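Uncharacterized protein MJ1062 (PDB 3EO4) is of unknown function, but this C-terminal part of the longer protein has a GNAT-type N-acetyltransferase domain and probably transfers acyl groups. Local coordinates at residues L35-K38 and I42-E45; M28-N33 and G94-E99. All blocks are in the same frame, centred on the assembly; numbering follows the deposited sequence.

Interaction 1: L35-K38 and I42-E45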
loop_
_atom_site.group_PDB
_atom_site.type_symbol
_atom_site.label_atom_id
_atom_site.label_comp_id
_atom_site.label_asym_id
_atom_site.label_seq_id
_atom_site.Cartn_x
_atom_site.Cartn_y
_atom_site.Cartn_z
ATOM N N LEU A 35 10.522 -1.300 -3.626
ATOM C CA LEU A 35 10.521 -1.132 -5.073
ATOM C C LEU A 35 10.267 0.329 -5.445
ATOM O O LEU A 35 10.532 0.752 -6.570
ATOM C CB LEU A 35 9.407 -2.011 -5.695
ATOM C CG LEU A 35 9.633 -3.429 -6.203
ATOM C CD1 LEU A 35 10.923 -4.107 -5.708
ATOM C CD2 LEU A 35 8.390 -4.251 -5.903
ATOM N N ILE A 36 9.702 1.065 -4.499
ATOM C CA ILE A 36 9.447 2.478 -4.643
ATOM C C ILE A 36 10.493 3.297 -3.895
ATOM O O ILE A 36 11.037 4.253 -4.456
ATOM C CB ILE A 36 8.024 2.845 -4.173
ATOM C CG1 ILE A 36 7.002 2.227 -5.140
ATOM C CG2 ILE A 36 7.824 4.360 -4.167
ATOM C CD1 ILE A 36 5.548 2.446 -4.776
ATOM N N TYR A 37 10.823 2.915 -2.656
ATOM C CA TYR A 37 11.675 3.777 -1.864
ATOM C C TYR A 37 13.147 3.683 -2.257
ATOM O O TYR A 37 13.997 4.399 -1.720
ATOM C CB TYR A 37 11.387 3.673 -0.351
ATOM C CG TYR A 37 11.721 2.369 0.373
ATOM C CD1 TYR A 37 10.717 1.596 0.965
ATOM C CD2 TYR A 37 13.041 1.956 0.536
ATOM C CE1 TYR A 37 11.035 0.418 1.677
ATOM C CE2 TYR A 37 13.362 0.792 1.243
ATOM C CZ TYR A 37 12.357 0.029 1.810
ATOM O OH TYR A 37 12.707 -1.125 2.498
ATOM N N LYS A 38 13.428 2.782 -3.200
ATOM C CA LYS A 38 14.650 2.776 -4.016
ATOM C C LYS A 38 14.981 4.156 -4.568
ATOM O O LYS A 38 16.133 4.471 -4.828
ATOM C CB LYS A 38 14.347 2.021 -5.302
ATOM C CG LYS A 38 14.817 0.677 -5.465
ATOM C CD LYS A 38 14.412 0.303 -6.889
ATOM C CE LYS A 38 15.430 0.852 -7.902
ATOM N NZ LYS A 38 16.332 -0.209 -8.371
ATOM N N ILE A 42 18.059 8.546 0.664
ATOM C CA ILE A 42 18.475 7.734 1.831
ATOM C C ILE A 42 17.487 6.760 2.538
ATOM O O ILE A 42 17.883 6.122 3.519
ATOM C CB ILE A 42 19.199 8.578 2.919
ATOM C CG1 ILE A 42 18.187 9.159 3.932
ATOM C CG2 ILE A 42 20.186 9.560 2.283
ATOM C CD1 ILE A 42 17.970 10.601 3.858
ATOM N N GLN A 43 16.240 6.629 2.078
ATOM C CA GLN A 43 15.335 5.670 2.737
ATOM C C GLN A 43 15.867 4.259 2.466
ATOM O O GLN A 43 16.151 3.909 1.314
ATOM C CB GLN A 43 13.885 5.819 2.267
ATOM C CG GLN A 43 12.853 5.097 3.142
ATOM C CD GLN A 43 11.396 5.343 2.690
ATOM O OE1 GLN A 43 11.086 6.380 2.124
ATOM N NE2 GLN A 43 10.514 4.377 2.929
ATOM N N LYS A 44 16.002 3.467 3.525
ATOM C CA LYS A 44 16.500 2.098 3.420
ATOM C C LYS A 44 15.575 1.121 4.117
ATOM O O LYS A 44 15.933 -0.049 4.262
ATOM C CB LYS A 44 17.891 1.968 4.057
ATOM C CG LYS A 44 18.858 3.066 3.672
ATOM C CD LYS A 44 20.116 2.515 3.025
ATOM C CE LYS A 44 20.042 2.649 1.510
ATOM N NZ LYS A 44 21.217 1.989 0.861
ATOM N N GLU A 45 14.414 1.604 4.568
ATOM C CA GLU A 45 13.512 0.812 5.417
ATOM C C GLU A 45 12.073 1.233 5.185
ATOM O O GLU A 45 11.830 2.353 4.747
ATOM C CB GLU A 45 13.831 1.000 6.913
ATOM C CG GLU A 45 15.196 0.475 7.414
ATOM C CD GLU A 45 15.398 -1.042 7.245
ATOM O OE1 GLU A 45 14.408 -1.762 6.960
ATOM O OE2 GLU A 45 16.548 -1.516 7.402
HETATM O O HOH W 1 15.091 -2.217 2.458
#
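The ring of Tyr37 packs against Gln43 and the backbone of Lys44 and Glu45. In this GNAT domain the contact joins the short helix 34-37 to the loop that follows it and leads to helix 49-58. The closest approach is between Tyr37 CD1 and Gln43 NE2, 3.4 Å apart. The two side chains cross at about a right angle. The amide meets the ring obliquely near CB and CD1, its plane turned 18° from that of the ring. Gln43 CD also lies 3.5 Å from Tyr37 CB. Farther along the ring, Tyr37 CE2 meets Glu45 N at 3.6 Å. Glu45 O sits over one face, displaced toward the rim. Tyr37 CG lies between its own backbone N and carbonyl carbon (chi1 68°), and this carries the ring across to the loop. No direct hydrogen bond joins the two segments. A water at the edge of the ring, in its plane, connects them instead: it lies 2.6 Å from Tyr37 OH and donates to Lys44 O at 2.9 Å. A leucine in place of Tyr37 would probably leave a gap beside the Gln43 amide and the bridging water without its hydroxyl partner. Pro46, next in the same loop, also touches the ring, as does Leu35 of the second subunit. The extended Gln43 chain reaches in beside the ring, where NE2 donates to Glu45 O at 3.0 Å, nearly in the plane of the amide. The same nitrogen is hydrogen-bonded to Arg31 O at the end of helix 24-31, and these two backbone carbonyls fix the rotation of the amide.

Interaction 2: M28-N33 and G94-E99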
loop_
_atom_site.group_PDB
_atom_site.type_symbol
_atom_site.label_atom_id
_atom_site.label_comp_id
_atom_site.label_asym_id
_atom_site.label_seq_id
_atom_site.Cartn_x
_atom_site.Cartn_y
_atom_site.Cartn_z
HETATM N N MSE A 28 1.086 5.418 3.161
HETATM C CA MSE A 28 2.252 4.789 3.822
HETATM C C MSE A 28 2.614 3.445 3.169
HETATM O O MSE A 28 3.779 3.117 3.043
HETATM C CB MSE A 28 2.030 4.593 5.317
HETATM C CG MSE A 28 3.251 4.051 6.018
HETATM SE SE MSE A 28 2.963 3.905 7.953
HETATM C CE MSE A 28 1.320 2.864 7.899
ATOM N N ALA A 29 1.619 2.673 2.765
ATOM C CA ALA A 29 1.873 1.365 2.167
ATOM C C ALA A 29 2.660 1.444 0.845
ATOM O O ALA A 29 3.562 0.630 0.585
ATOM C CB ALA A 29 0.585 0.594 1.985
ATOM N N TRP A 30 2.342 2.440 0.036
ATOM C CA TRP A 30 3.129 2.714 -1.154
ATOM C C TRP A 30 4.572 3.139 -0.825
ATOM O O TRP A 30 5.514 2.635 -1.414
ATOM C CB TRP A 30 2.466 3.810 -1.954
ATOM C CG TRP A 30 1.188 3.408 -2.610
ATOM C CD1 TRP A 30 0.834 2.152 -3.080
ATOM C CD2 TRP A 30 0.097 4.281 -2.908
ATOM N NE1 TRP A 30 -0.428 2.209 -3.659
ATOM C CE2 TRP A 30 -0.897 3.505 -3.564
ATOM C CE3 TRP A 30 -0.129 5.654 -2.702
ATOM C CZ2 TRP A 30 -2.110 4.063 -4.006
ATOM C CZ3 TRP A 30 -1.335 6.201 -3.124
ATOM C CH2 TRP A 30 -2.312 5.397 -3.792
ATOM N N ARG A 31 4.742 4.061 0.106
ATOM C CA ARG A 31 6.089 4.547 0.452
ATOM C C ARG A 31 6.969 3.562 1.211
ATOM O O ARG A 31 8.166 3.833 1.421
ATOM C CB ARG A 31 5.984 5.850 1.270
ATOM C CG ARG A 31 5.266 6.955 0.505
ATOM C CD ARG A 31 5.449 8.305 1.197
ATOM N NE ARG A 31 6.541 9.074 0.588
ATOM C CZ ARG A 31 7.810 9.055 0.986
ATOM N NH1 ARG A 31 8.700 9.797 0.333
ATOM N NH2 ARG A 31 8.193 8.305 2.027
ATOM N N SER A 32 6.367 2.482 1.699
ATOM C CA SER A 32 7.081 1.465 2.460
ATOM C C SER A 32 7.438 0.311 1.552
ATOM O O SER A 32 7.971 -0.678 1.995
ATOM C CB SER A 32 6.259 0.984 3.659
ATOM O OG SER A 32 5.902 2.078 4.509
ATOM N N ASN A 33 7.144 0.444 0.265
ATOM C CA ASN A 33 7.528 -0.567 -0.686
ATOM C C ASN A 33 8.946 -0.288 -1.208
ATOM O O ASN A 33 9.164 0.741 -1.839
ATOM C CB ASN A 33 6.504 -0.598 -1.822
ATOM C CG ASN A 33 6.599 -1.851 -2.646
ATOM O OD1 ASN A 33 7.676 -2.304 -2.972
ATOM N ND2 ASN A 33 5.458 -2.403 -3.014
ATOM N N GLY A 94 6.188 16.608 -6.132
ATOM C CA GLY A 94 6.479 15.188 -5.896
ATOM C C GLY A 94 5.401 14.293 -6.501
ATOM O O GLY A 94 4.217 14.675 -6.561
ATOM N N ILE A 95 5.796 13.111 -6.966
ATOM C CA ILE A 95 4.830 12.200 -7.584
ATOM C C ILE A 95 5.213 10.759 -7.246
ATOM O O ILE A 95 6.395 10.428 -7.172
ATOM C CB ILE A 95 4.727 12.427 -9.160
ATOM C CG1 ILE A 95 3.841 11.395 -9.865
ATOM C CG2 ILE A 95 6.117 12.364 -9.830
ATOM C CD1 ILE A 95 2.434 11.892 -10.138
ATOM N N LEU A 96 4.210 9.902 -7.090
ATOM C CA LEU A 96 4.413 8.503 -6.789
ATOM C C LEU A 96 3.217 7.768 -7.371
ATOM O O LEU A 96 2.099 8.134 -7.079
ATOM C CB LEU A 96 4.430 8.363 -5.273
ATOM C CG LEU A 96 4.418 7.077 -4.467
ATOM C CD1 LEU A 96 4.470 7.501 -2.979
ATOM C CD2 LEU A 96 3.192 6.226 -4.680
ATOM N N ILE A 97 3.451 6.794 -8.245
ATOM C CA ILE A 97 2.405 5.893 -8.691
ATOM C C ILE A 97 2.627 4.597 -7.907
ATOM O O ILE A 97 3.678 3.964 -8.037
ATOM C CB ILE A 97 2.435 5.661 -10.244
ATOM C CG1 ILE A 97 2.278 6.993 -11.006
ATOM C CG2 ILE A 97 1.405 4.584 -10.692
ATOM C CD1 ILE A 97 0.884 7.659 -10.829
ATOM N N GLY A 98 1.630 4.239 -7.079
ATOM C CA GLY A 98 1.667 3.043 -6.255
ATOM C C GLY A 98 1.494 1.698 -6.956
ATOM O O GLY A 98 2.130 0.741 -6.554
ATOM N N GLU A 99 0.652 1.600 -7.990
ATOM C CA GLU A 99 0.517 0.330 -8.723
ATOM C C GLU A 99 1.634 0.241 -9.708
ATOM O O GLU A 99 1.792 1.160 -10.505
ATOM C CB GLU A 99 -0.782 0.232 -9.539
ATOM C CG GLU A 99 -2.014 0.501 -8.779
ATOM C CD GLU A 99 -3.294 0.057 -9.490
ATOM O OE1 GLU A 99 -4.359 0.355 -8.925
ATOM O OE2 GLU A 99 -3.261 -0.577 -10.576
#
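This is a buried, largely apolar helix-to-sheet contact. Trp30 and Arg31 at the end of helix 24-31 meet Leu96 near the end of strand 92-97 and Gly98 just past it. Gly98 CA lies over one face of the Trp30 indole, 3.4 Å from the centroid of the five-membered ring and 14° off its normal. This is a CH-pi contact. A side chain on Gly98 would point into the indole, so the close approach depends on the lack of one. Leu96 divides its two methyls between neighbouring helix residues. Leu96 CD2 touches Trp30 CB at 3.7 Å, and Leu96 CD1 meets Arg31 CG at 3.6 Å. The CG of Leu96 is anti to its backbone N (chi1 171°), which directs the fork at the helix. Arg31 uses its aliphatic part here. Outside the two segments, its NH1 forms a salt bridge with a bound MES, probably from the crystallisation liquor. Ala29 of the second subunit packs on Trp30. Strand 92-97 is bonded to strand 74-84 through Leu96 and Ser80, while Ile95 and Ile97 pack on helix 107-121.

How the interactions relate
The two interactions lie about 10 Å apart, centre to centre, in the same GNAT domain. Helix 24-31 runs almost directly into helix 34-37. Interaction 1 is local and falls within the chain between the two segments of interaction 2. The two also touch directly: Ile36 CD1 packs on Trp30 O, and Tyr37 CE1 on Ser32 O. Together they join loop 42-45 to the short helix 34-37, and helix 24-31 to strand 92-97, which pairs with strand 74-84. Both contacts reach the second subunit, so this helical region also forms part of the dimer interface.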